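Local coordinates for protein NADH oxidase (Thermus thermophilus, PDB 6RVB) that uses NADH to reduce coenzyme A disulfide, as an FAD-containing member of the pyridine nucleotide-disulfide oxidoreductase family, at residues Y379-A390 against L404-V414; Y159-K170 against T326-L334. One frame throughout, in Å; residues are numbered along the deposited sequence.

Interaction 1. Residues Y379-A390 against L404-V414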
loop_
_atom_site.group_PDB
_atom_site.type_symbol
_atom_site.label_atom_id
_atom_site.label_comp_id
_atom_site.label_asym_id
_atom_site.label_seq_id
_atom_site.Cartn_x
_atom_site.Cartn_y
_atom_site.Cartn_z
ATOM N N TYR A 379 -14.690 -6.155 12.553
ATOM C CA TYR A 379 -15.649 -5.029 12.623
ATOM C C TYR A 379 -16.730 -5.217 13.715
ATOM O O TYR A 379 -16.808 -6.261 14.315
ATOM C CB TYR A 379 -16.312 -4.777 11.279
ATOM C CG TYR A 379 -16.955 -5.990 10.702
ATOM C CD1 TYR A 379 -16.219 -7.037 10.110
ATOM C CD2 TYR A 379 -18.284 -6.136 10.799
ATOM C CE1 TYR A 379 -16.853 -8.166 9.610
ATOM C CE2 TYR A 379 -18.908 -7.224 10.327
ATOM C CZ TYR A 379 -18.239 -8.234 9.719
ATOM O OH TYR A 379 -19.041 -9.284 9.263
ATOM N N GLU A 380 -17.524 -4.182 13.987
ATOM C CA GLU A 380 -18.567 -4.186 15.007
ATOM C C GLU A 380 -19.882 -4.564 14.360
ATOM O O GLU A 380 -20.169 -4.144 13.262
ATOM C CB GLU A 380 -18.701 -2.814 15.594
ATOM C CG GLU A 380 -19.486 -2.802 16.829
ATOM C CD GLU A 380 -19.486 -1.503 17.625
ATOM O OE1 GLU A 380 -19.783 -1.654 18.822
ATOM O OE2 GLU A 380 -19.270 -0.377 17.100
ATOM N N GLU A 381 -20.688 -5.393 15.006
ATOM C CA GLU A 381 -21.780 -5.999 14.318
ATOM C C GLU A 381 -22.738 -5.024 13.695
ATOM O O GLU A 381 -23.078 -5.123 12.498
ATOM C CB GLU A 381 -22.535 -6.830 15.302
ATOM C CG GLU A 381 -23.153 -8.161 14.748
ATOM C CD GLU A 381 -23.623 -9.006 15.906
ATOM O OE1 GLU A 381 -24.644 -8.620 16.498
ATOM O OE2 GLU A 381 -22.949 -9.980 16.285
ATOM N N GLY A 382 -23.222 -4.085 14.481
ATOM C CA GLY A 382 -24.319 -3.304 13.939
ATOM C C GLY A 382 -23.896 -2.124 13.119
ATOM O O GLY A 382 -24.311 -1.949 11.985
ATOM N N THR A 383 -23.017 -1.327 13.738
ATOM C CA THR A 383 -22.511 -0.074 13.227
ATOM C C THR A 383 -21.671 -0.270 12.011
ATOM O O THR A 383 -21.617 0.575 11.125
ATOM C CB THR A 383 -21.627 0.502 14.223
ATOM O OG1 THR A 383 -20.809 -0.545 14.723
ATOM C CG2 THR A 383 -22.429 1.081 15.315
ATOM N N GLY A 384 -20.995 -1.382 11.959
ATOM C CA GLY A 384 -20.064 -1.620 10.889
ATOM C C GLY A 384 -18.707 -0.993 11.074
ATOM O O GLY A 384 -17.884 -1.033 10.195
ATOM N N ARG A 385 -18.497 -0.422 12.248
ATOM C CA ARG A 385 -17.300 0.257 12.593
ATOM C C ARG A 385 -16.143 -0.710 12.475
ATOM O O ARG A 385 -16.206 -1.765 13.076
ATOM C CB ARG A 385 -17.455 0.745 14.009
ATOM C CG ARG A 385 -16.238 1.478 14.500
ATOM C CD ARG A 385 -16.373 1.863 15.932
ATOM N NE ARG A 385 -15.112 2.204 16.577
ATOM C CZ ARG A 385 -14.960 2.256 17.921
ATOM N NH1 ARG A 385 -16.030 1.978 18.734
ATOM N NH2 ARG A 385 -13.738 2.582 18.462
ATOM N N LEU A 386 -15.092 -0.371 11.714
ATOM C CA LEU A 386 -13.848 -1.165 11.712
ATOM C C LEU A 386 -13.178 -1.073 13.011
ATOM O O LEU A 386 -13.142 -0.004 13.588
ATOM C CB LEU A 386 -12.776 -0.601 10.786
ATOM C CG LEU A 386 -12.453 -1.021 9.360
ATOM C CD1 LEU A 386 -12.686 -2.506 9.289
ATOM C CD2 LEU A 386 -13.379 -0.300 8.461
ATOM N N LEU A 387 -12.536 -2.153 13.409
ATOM C CA LEU A 387 -11.848 -2.258 14.694
ATOM C C LEU A 387 -10.434 -2.841 14.599
ATOM O O LEU A 387 -9.699 -2.782 15.579
ATOM C CB LEU A 387 -12.621 -3.151 15.651
ATOM C CG LEU A 387 -14.033 -2.851 16.086
ATOM C CD1 LEU A 387 -14.501 -4.060 16.858
ATOM C CD2 LEU A 387 -14.042 -1.668 16.930
ATOM N N GLY A 388 -10.069 -3.454 13.471
ATOM C CA GLY A 388 -8.755 -4.034 13.299
ATOM C C GLY A 388 -8.726 -4.710 11.979
ATOM O O GLY A 388 -9.741 -4.788 11.350
ATOM N N GLY A 389 -7.580 -5.193 11.546
ATOM C CA GLY A 389 -7.460 -5.681 10.173
ATOM C C GLY A 389 -6.097 -6.314 9.988
ATOM O O GLY A 389 -5.178 -5.987 10.750
ATOM N N ALA A 390 -5.946 -7.249 9.053
ATOM C CA ALA A 390 -4.617 -7.733 8.750
ATOM C C ALA A 390 -4.435 -7.796 7.278
ATOM O O ALA A 390 -5.384 -7.972 6.560
ATOM C CB ALA A 390 -4.424 -9.033 9.327
ATOM N N LEU A 404 -6.301 0.666 6.094
ATOM C CA LEU A 404 -7.152 0.400 7.217
ATOM C C LEU A 404 -6.725 1.240 8.367
ATOM O O LEU A 404 -7.584 1.710 9.095
ATOM C CB LEU A 404 -7.096 -1.057 7.588
ATOM C CG LEU A 404 -7.438 -2.100 6.545
ATOM C CD1 LEU A 404 -7.059 -3.442 7.167
ATOM C CD2 LEU A 404 -8.886 -1.982 6.264
ATOM N N ALA A 405 -5.425 1.461 8.543
ATOM C CA ALA A 405 -5.007 2.412 9.555
ATOM C C ALA A 405 -5.578 3.788 9.273
ATOM O O ALA A 405 -6.033 4.457 10.197
ATOM C CB ALA A 405 -3.563 2.477 9.693
ATOM N N ALA A 406 -5.623 4.236 8.026
ATOM C CA ALA A 406 -6.302 5.527 7.772
ATOM C C ALA A 406 -7.770 5.541 8.262
ATOM O O ALA A 406 -8.226 6.496 8.846
ATOM C CB ALA A 406 -6.248 5.858 6.391
ATOM N N LEU A 407 -8.510 4.455 8.021
ATOM C CA LEU A 407 -9.902 4.336 8.415
ATOM C C LEU A 407 -10.067 4.224 9.910
ATOM O O LEU A 407 -10.853 4.916 10.493
ATOM C CB LEU A 407 -10.567 3.175 7.699
ATOM C CG LEU A 407 -10.765 3.372 6.193
ATOM C CD1 LEU A 407 -11.115 2.113 5.577
ATOM C CD2 LEU A 407 -11.854 4.316 5.965
ATOM N N LEU A 408 -9.304 3.370 10.536
ATOM C CA LEU A 408 -9.276 3.308 11.967
ATOM C C LEU A 408 -9.095 4.649 12.658
ATOM O O LEU A 408 -9.493 4.831 13.819
ATOM C CB LEU A 408 -8.178 2.344 12.385
ATOM C CG LEU A 408 -8.561 1.011 13.038
ATOM C CD1 LEU A 408 -9.805 0.513 12.508
ATOM C CD2 LEU A 408 -7.555 0.104 12.712
ATOM N N HIS A 409 -8.515 5.612 11.960
ATOM C CA HIS A 409 -8.066 6.809 12.647
ATOM C C HIS A 409 -9.208 7.752 12.982
ATOM O O HIS A 409 -9.319 8.209 14.139
ATOM C CB HIS A 409 -6.964 7.510 11.852
ATOM C CG HIS A 409 -6.094 8.402 12.684
ATOM N ND1 HIS A 409 -6.358 9.759 12.822
ATOM C CD2 HIS A 409 -4.989 8.140 13.428
ATOM C CE1 HIS A 409 -5.478 10.291 13.649
ATOM N NE2 HIS A 409 -4.640 9.333 14.035
ATOM N N ARG A 410 -10.036 8.051 11.965
ATOM C CA ARG A 410 -11.404 8.596 12.153
ATOM C C ARG A 410 -12.292 7.382 12.664
ATOM O O ARG A 410 -11.768 6.455 13.211
ATOM C CB ARG A 410 -11.897 9.203 10.842
ATOM C CG ARG A 410 -12.501 8.137 9.822
ATOM C CD ARG A 410 -13.824 8.550 8.988
ATOM N NE ARG A 410 -13.957 7.918 7.639
ATOM C CZ ARG A 410 -13.005 7.888 6.666
ATOM N NH1 ARG A 410 -11.771 8.389 6.845
ATOM N NH2 ARG A 410 -13.263 7.311 5.484
ATOM N N GLU A 411 -13.580 7.261 12.508
ATOM C CA GLU A 411 -14.113 5.987 13.021
ATOM C C GLU A 411 -14.109 4.907 12.021
ATOM O O GLU A 411 -13.591 3.784 12.252
ATOM C CB GLU A 411 -15.518 6.119 13.526
ATOM C CG GLU A 411 -15.608 7.092 14.795
ATOM C CD GLU A 411 -14.724 6.674 15.941
ATOM O OE1 GLU A 411 -14.004 5.639 15.690
ATOM O OE2 GLU A 411 -14.790 7.382 17.025
ATOM N N GLY A 412 -14.712 5.193 10.916
ATOM C CA GLY A 412 -14.419 4.429 9.714
ATOM C C GLY A 412 -15.091 3.061 9.680
ATOM O O GLY A 412 -14.794 2.202 10.525
ATOM N N SER A 413 -15.995 2.840 8.729
ATOM C CA SER A 413 -16.730 1.615 8.698
ATOM C C SER A 413 -16.372 0.735 7.518
ATOM O O SER A 413 -15.741 1.162 6.587
ATOM C CB SER A 413 -18.222 1.918 8.622
ATOM O OG SER A 413 -18.514 2.893 7.639
ATOM N N VAL A 414 -16.818 -0.498 7.524
ATOM C CA VAL A 414 -16.806 -1.272 6.331
ATOM C C VAL A 414 -17.444 -0.542 5.157
ATOM O O VAL A 414 -16.974 -0.585 4.009
ATOM C CB VAL A 414 -17.580 -2.529 6.561
ATOM C CG1 VAL A 414 -17.705 -3.311 5.291
ATOM C CG2 VAL A 414 -16.926 -3.313 7.646
#
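L386 N donates to G412 O and V414 N to G384 O, both at 2.9 Å. These bonds flank R385 and S413, whose CA atoms approach to 4.2 Å in a single beta bridge. The L386 side chain packs beside the bridge: CB meets CD1 of L408 at 3.6 Å, while CD2 lies against the S413 backbone. V414 CG2 touches Y379 CB at 4.0 Å, and L404 CD1 rests on G389 CA at 3.8 Å, where a CB on the glycine would probably run into that methyl. R385, with CG anti to N (chi1 180°) and an extended chain, sends its guanidinium to E411. NE and OE1 are 3.7 Å apart, the planes are turned 67° and the oxygen lies well off the guanidinium plane, giving a long, purely electrostatic pair; NH2 also makes a weak hydrogen bond to V289 O. With an alanine here, E411 would probably lack this counter-charge and L387 CD2 the flat group it covers. Behind the bridge, T383 OG1 donates to E380 OE2 within the 380-385 turn, while S413 OG caps helix 414-418. L387 and G388 form a classic bulge against V378 of strand 372-380. In this dimerisation domain, helix 401-409 packs L404 and L408 on T339 of strand 334-340, and A405, A406 and H409 on the second subunit.

Interaction 2. Residues Y159-K170 against T326-L334. With NAD (nicotinamide-adenine-dinucleotide), chain F.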
loop_
_atom_site.group_PDB
_atom_site.type_symbol
_atom_site.label_atom_id
_atom_site.label_comp_id
_atom_site.label_asym_id
_atom_site.label_seq_id
_atom_site.Cartn_x
_atom_site.Cartn_y
_atom_site.Cartn_z
ATOM N N TYR A 159 7.543 -11.361 17.234
ATOM C CA TYR A 159 8.248 -10.695 16.162
ATOM C C TYR A 159 9.749 -10.978 16.221
ATOM O O TYR A 159 10.262 -11.535 15.264
ATOM C CB TYR A 159 7.952 -9.171 16.143
ATOM C CG TYR A 159 6.513 -8.750 16.034
ATOM C CD1 TYR A 159 5.613 -8.941 17.103
ATOM C CD2 TYR A 159 6.050 -8.175 14.899
ATOM C CE1 TYR A 159 4.249 -8.568 17.005
ATOM C CE2 TYR A 159 4.726 -7.799 14.784
ATOM C CZ TYR A 159 3.825 -7.973 15.833
ATOM O OH TYR A 159 2.522 -7.588 15.643
ATOM N N ILE A 160 10.480 -10.598 17.281
ATOM C CA ILE A 160 11.892 -10.982 17.256
ATOM C C ILE A 160 11.829 -12.490 17.326
ATOM O O ILE A 160 10.974 -13.033 18.008
ATOM C CB ILE A 160 12.715 -10.284 18.348
ATOM C CG1 ILE A 160 12.221 -10.537 19.761
ATOM C CG2 ILE A 160 12.554 -8.803 18.188
ATOM C CD1 ILE A 160 12.854 -9.505 21.053
ATOM N N GLY A 161 12.536 -13.283 16.587
ATOM C CA GLY A 161 12.074 -14.651 16.881
ATOM C C GLY A 161 11.413 -15.338 15.745
ATOM O O GLY A 161 12.009 -16.246 15.241
ATOM N N LEU A 162 10.251 -14.887 15.275
ATOM C CA LEU A 162 9.881 -15.182 13.871
ATOM C C LEU A 162 10.890 -14.645 12.963
ATOM O O LEU A 162 11.302 -15.361 12.074
ATOM C CB LEU A 162 8.552 -14.638 13.455
ATOM C CG LEU A 162 7.378 -15.496 13.981
ATOM C CD1 LEU A 162 6.054 -15.020 13.493
ATOM C CD2 LEU A 162 7.576 -16.990 13.642
ATOM N N GLU A 163 11.331 -13.404 13.213
ATOM C CA GLU A 163 12.390 -12.790 12.417
ATOM C C GLU A 163 13.705 -13.481 12.619
ATOM O O GLU A 163 14.472 -13.598 11.656
ATOM C CB GLU A 163 12.547 -11.291 12.655
ATOM C CG GLU A 163 11.525 -10.472 11.914
ATOM C CD GLU A 163 11.734 -8.931 12.002
ATOM O OE1 GLU A 163 11.173 -8.185 11.065
ATOM O OE2 GLU A 163 12.460 -8.490 12.978
ATOM N N ALA A 164 14.015 -13.928 13.847
ATOM C CA ALA A 164 15.323 -14.568 14.094
ATOM C C ALA A 164 15.419 -15.921 13.448
ATOM O O ALA A 164 16.448 -16.256 12.958
ATOM C CB ALA A 164 15.611 -14.666 15.540
ATOM N N ALA A 165 14.345 -16.689 13.445
ATOM C CA ALA A 165 14.331 -17.967 12.833
ATOM C C ALA A 165 14.767 -17.834 11.408
ATOM O O ALA A 165 15.561 -18.630 10.947
ATOM C CB ALA A 165 12.917 -18.578 12.901
ATOM N N GLU A 166 14.252 -16.861 10.668
ATOM C CA GLU A 166 14.724 -16.660 9.280
ATOM C C GLU A 166 16.214 -16.397 9.253
ATOM O O GLU A 166 16.924 -16.967 8.451
ATOM C CB GLU A 166 14.025 -15.493 8.580
ATOM C CG GLU A 166 14.346 -15.299 7.088
ATOM C CD GLU A 166 13.910 -13.920 6.513
ATOM O OE1 GLU A 166 12.666 -13.625 6.497
ATOM O OE2 GLU A 166 14.826 -13.146 6.081
ATOM N N ALA A 167 16.694 -15.550 10.149
ATOM C CA ALA A 167 18.133 -15.242 10.147
ATOM C C ALA A 167 18.961 -16.477 10.385
ATOM O O ALA A 167 19.785 -16.814 9.552
ATOM C CB ALA A 167 18.525 -14.170 11.091
ATOM N N PHE A 168 18.770 -17.142 11.518
ATOM C CA PHE A 168 19.464 -18.382 11.761
ATOM C C PHE A 168 19.375 -19.408 10.616
ATOM O O PHE A 168 20.321 -20.107 10.398
ATOM C CB PHE A 168 18.939 -19.016 13.026
ATOM C CG PHE A 168 19.149 -18.185 14.248
ATOM C CD1 PHE A 168 19.914 -17.076 14.192
ATOM C CD2 PHE A 168 18.578 -18.536 15.467
ATOM C CE1 PHE A 168 20.101 -16.290 15.339
ATOM C CE2 PHE A 168 18.740 -17.745 16.605
ATOM C CZ PHE A 168 19.517 -16.645 16.552
ATOM N N ARG A 169 18.257 -19.550 9.906
ATOM C CA ARG A 169 18.233 -20.572 8.871
ATOM C C ARG A 169 19.175 -20.114 7.751
ATOM O O ARG A 169 19.997 -20.893 7.252
ATOM C CB ARG A 169 16.835 -20.798 8.361
ATOM C CG ARG A 169 15.960 -21.473 9.280
ATOM C CD ARG A 169 16.220 -22.951 9.336
ATOM N NE ARG A 169 16.010 -23.617 8.074
ATOM C CZ ARG A 169 16.956 -24.289 7.445
ATOM N NH1 ARG A 169 18.142 -24.409 8.017
ATOM N NH2 ARG A 169 16.681 -24.854 6.276
ATOM N N LYS A 170 19.073 -18.845 7.365
ATOM C CA LYS A 170 19.911 -18.261 6.307
ATOM C C LYS A 170 21.411 -18.411 6.628
ATOM O O LYS A 170 22.262 -18.269 5.793
ATOM C CB LYS A 170 19.604 -16.755 6.113
ATOM C CG LYS A 170 18.322 -16.470 5.424
ATOM C CD LYS A 170 18.177 -15.073 4.835
ATOM C CE LYS A 170 16.738 -14.998 4.266
ATOM N NZ LYS A 170 16.318 -13.726 3.639
ATOM N N THR A 326 -0.650 -0.206 14.170
ATOM C CA THR A 326 -0.159 -0.765 12.900
ATOM C C THR A 326 1.222 -1.371 13.026
ATOM O O THR A 326 2.079 -0.723 13.597
ATOM C CB THR A 326 -0.139 0.297 11.808
ATOM O OG1 THR A 326 -1.389 1.013 11.817
ATOM C CG2 THR A 326 0.141 -0.265 10.506
ATOM N N ALA A 327 1.398 -2.611 12.568
ATOM C CA ALA A 327 2.699 -3.280 12.582
ATOM C C ALA A 327 2.923 -4.145 11.382
ATOM O O ALA A 327 2.026 -4.805 10.954
ATOM C CB ALA A 327 2.872 -4.079 13.795
ATOM N N ILE A 328 4.116 -4.168 10.836
ATOM C CA ILE A 328 4.383 -5.064 9.725
ATOM C C ILE A 328 5.753 -5.742 9.957
ATOM O O ILE A 328 6.648 -5.119 10.558
ATOM C CB ILE A 328 4.298 -4.310 8.425
ATOM C CG1 ILE A 328 4.422 -5.257 7.279
ATOM C CG2 ILE A 328 5.391 -3.295 8.252
ATOM C CD1 ILE A 328 4.418 -4.551 6.013
ATOM N N PHE A 329 5.884 -7.016 9.597
ATOM C CA PHE A 329 7.158 -7.674 9.659
ATOM C C PHE A 329 7.339 -8.644 8.515
ATOM O O PHE A 329 6.428 -8.943 7.820
ATOM C CB PHE A 329 7.422 -8.317 11.012
ATOM C CG PHE A 329 6.622 -9.562 11.282
ATOM C CD1 PHE A 329 5.406 -9.488 11.838
ATOM C CD2 PHE A 329 7.083 -10.783 10.996
ATOM C CE1 PHE A 329 4.662 -10.594 12.045
ATOM C CE2 PHE A 329 6.341 -11.879 11.233
ATOM C CZ PHE A 329 5.149 -11.781 11.744
ATOM N N LYS A 330 8.559 -9.085 8.281
ATOM C CA LYS A 330 8.835 -10.054 7.235
ATOM C C LYS A 330 9.301 -11.365 7.862
ATOM O O LYS A 330 10.198 -11.401 8.731
ATOM C CB LYS A 330 9.912 -9.518 6.290
ATOM C CG LYS A 330 10.344 -10.457 5.193
ATOM C CD LYS A 330 11.828 -10.164 4.835
ATOM C CE LYS A 330 12.298 -11.023 3.667
ATOM N NZ LYS A 330 12.698 -12.414 3.994
ATOM N N ALA A 331 8.693 -12.449 7.421
ATOM C CA ALA A 331 9.112 -13.765 7.888
ATOM C C ALA A 331 9.259 -14.664 6.666
ATOM O O ALA A 331 8.232 -14.994 6.045
ATOM C CB ALA A 331 8.113 -14.306 8.851
ATOM N N PHE A 332 10.499 -14.974 6.264
ATOM C CA PHE A 332 10.726 -15.621 4.986
ATOM C C PHE A 332 9.999 -14.943 3.809
ATOM O O PHE A 332 10.276 -13.780 3.462
ATOM C CB PHE A 332 10.409 -17.102 5.063
ATOM C CG PHE A 332 11.213 -17.830 6.109
ATOM C CD1 PHE A 332 12.431 -18.324 5.823
ATOM C CD2 PHE A 332 10.747 -17.948 7.417
ATOM C CE1 PHE A 332 13.182 -18.884 6.788
ATOM C CE2 PHE A 332 11.486 -18.539 8.407
ATOM C CZ PHE A 332 12.693 -19.001 8.110
ATOM N N ASP A 333 9.069 -15.647 3.193
ATOM C CA ASP A 333 8.444 -15.129 1.995
ATOM C C ASP A 333 7.083 -14.516 2.301
ATOM O O ASP A 333 6.270 -14.298 1.381
ATOM C CB ASP A 333 8.283 -16.231 0.922
ATOM C CG ASP A 333 9.654 -16.863 0.457
ATOM O OD1 ASP A 333 10.723 -16.153 0.343
ATOM O OD2 ASP A 333 9.655 -18.121 0.214
ATOM N N LEU A 334 6.792 -14.228 3.574
ATOM C CA LEU A 334 5.550 -13.566 3.907
ATOM C C LEU A 334 5.851 -12.232 4.469
ATOM O O LEU A 334 6.775 -12.119 5.272
ATOM C CB LEU A 334 4.812 -14.381 4.933
ATOM C CG LEU A 334 4.163 -15.641 4.430
ATOM C CD1 LEU A 334 3.360 -16.175 5.499
ATOM C CD2 LEU A 334 3.327 -15.290 3.215
HETATM P PA NAD F . 6.367 -10.783 21.874
HETATM O O1A NAD F . 5.911 -10.177 20.569
HETATM O O2A NAD F . 5.705 -10.433 23.103
HETATM O O5B NAD F . 6.331 -12.408 21.794
HETATM C C5B NAD F . 5.201 -13.349 21.783
HETATM C C4B NAD F . 5.298 -14.445 22.898
HETATM O O4B NAD F . 4.643 -15.710 23.192
HETATM C C3B NAD F . 6.665 -14.860 22.664
HETATM O O3B NAD F . 7.306 -13.692 22.976
HETATM C C2B NAD F . 6.785 -15.869 23.761
HETATM O O2B NAD F . 7.453 -15.689 25.002
HETATM C C1B NAD F . 5.458 -16.035 24.325
HETATM N N9A NAD F . 6.221 -17.272 24.762
HETATM C C8A NAD F . 6.617 -18.435 24.045
HETATM N N7A NAD F . 7.340 -19.367 24.764
HETATM C C5A NAD F . 7.442 -18.785 25.949
HETATM C C6A NAD F . 8.061 -19.315 26.996
HETATM N N6A NAD F . 8.553 -20.465 26.733
HETATM N N1A NAD F . 8.141 -18.620 28.168
HETATM C C2A NAD F . 7.535 -17.352 28.150
HETATM N N3A NAD F . 6.904 -16.767 27.047
HETATM C C4A NAD F . 6.839 -17.499 25.974
HETATM O O3 NAD F . 7.830 -10.281 22.092
HETATM P PN NAD F . 9.060 -10.017 21.074
HETATM O O1N NAD F . 10.245 -10.148 22.057
HETATM O O2N NAD F . 9.042 -10.834 19.859
HETATM O O5D NAD F . 8.669 -8.565 20.563
HETATM C C5D NAD F . 9.630 -7.537 20.533
HETATM C C4D NAD F . 9.105 -6.107 20.325
HETATM O O4D NAD F . 10.055 -5.202 19.706
HETATM C C3D NAD F . 7.874 -6.205 19.459
HETATM O O3D NAD F . 6.630 -6.431 20.154
HETATM C C2D NAD F . 7.966 -4.847 18.835
HETATM O O2D NAD F . 7.595 -3.908 19.780
HETATM C C1D NAD F . 9.436 -4.623 18.608
HETATM N N1N NAD F . 9.621 -5.371 17.340
HETATM C C2N NAD F . 8.854 -5.010 16.237
HETATM C C3N NAD F . 8.929 -5.664 14.985
HETATM C C7N NAD F . 8.078 -5.235 13.787
HETATM O O7N NAD F . 6.938 -4.414 13.907
HETATM N N7N NAD F . 8.411 -5.677 12.569
HETATM C C4N NAD F . 9.833 -6.731 14.856
HETATM C C5N NAD F . 10.587 -7.115 15.952
HETATM C C6N NAD F . 10.465 -6.436 17.181
HETATM O O HOH W 1 14.587 -13.111 1.424
#
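From Y159 beside F329 to E166 beside F332, helix 159-170 and strand 327-331 run in nearly the same direction, their axes 29° apart and 7.7 Å at closest approach. The strand then reverses in a type II' turn, A331 to L334, which brings the F332 amide to E166 OE1 in a weak, bent bond. E166, its CG anti to N (chi1 -174°), reaches across to the strand end and is held by salt bridges from two lysines: K330 NZ lies 2.8 Å from OE1 and K170 NZ 2.9 Å from OE2, each meeting its oxygen from out of the carboxylate plane. K330 NZ also donates to F332 O, and a water accepts from both ammonium groups, so the carboxylate and water probably offset the closeness of the like charges. The same glutamate places CB over one face of the F332 ring, 3.9 Å from its centroid, a CH-pi contact, while R169 CG comes to the ring edge. Toward the helix start the chemistry turns aromatic. The Y159 and F329 rings meet obliquely, centroids 5.0 Å apart and planes at 69°, and L162 CD1 packs on F329 CZ at 3.8 Å. Y159 and F329 border the bound NAD: nicotinamide N7N donates to I328 O at 2.7 Å, Y159 CB lies by the nicotinamide ring, and E163 OE2 is 3.7 Å from C4N, the carbon that carries the hydride in NADH. I160 N gives a weak bond to phosphate oxygen O2N, consistent with a Rossmann-type helix start. E163 also touches FAD. L162 and F332 pack on L200 of helix 190-202, F332 stacks with H203, L162 and A165 lean on strand 174-178, and strand 327-331 pairs with strand 334-340.

Both contacts are largely buried and reach the same antiparallel sheet, interaction 2 through the outermost strand of that sheet within the chain, 327-331, and interaction 1 through the inner strand 386-393, with strand 334-340 between them. Their centres are 28 Å apart, yet they meet where A405 CB packs 3.4 Å from T326 OG1, and both touch the second subunit. Interaction 1 stays within the dimerisation domain and relies on backbone bonds and leucine packing, with its charged pair toward solvent. Interaction 2 joins that domain to the NAD-binding part of the chain; a lysine-glutamate network and aromatic rings hold the seam, and its helix start lines the cofactor pocket.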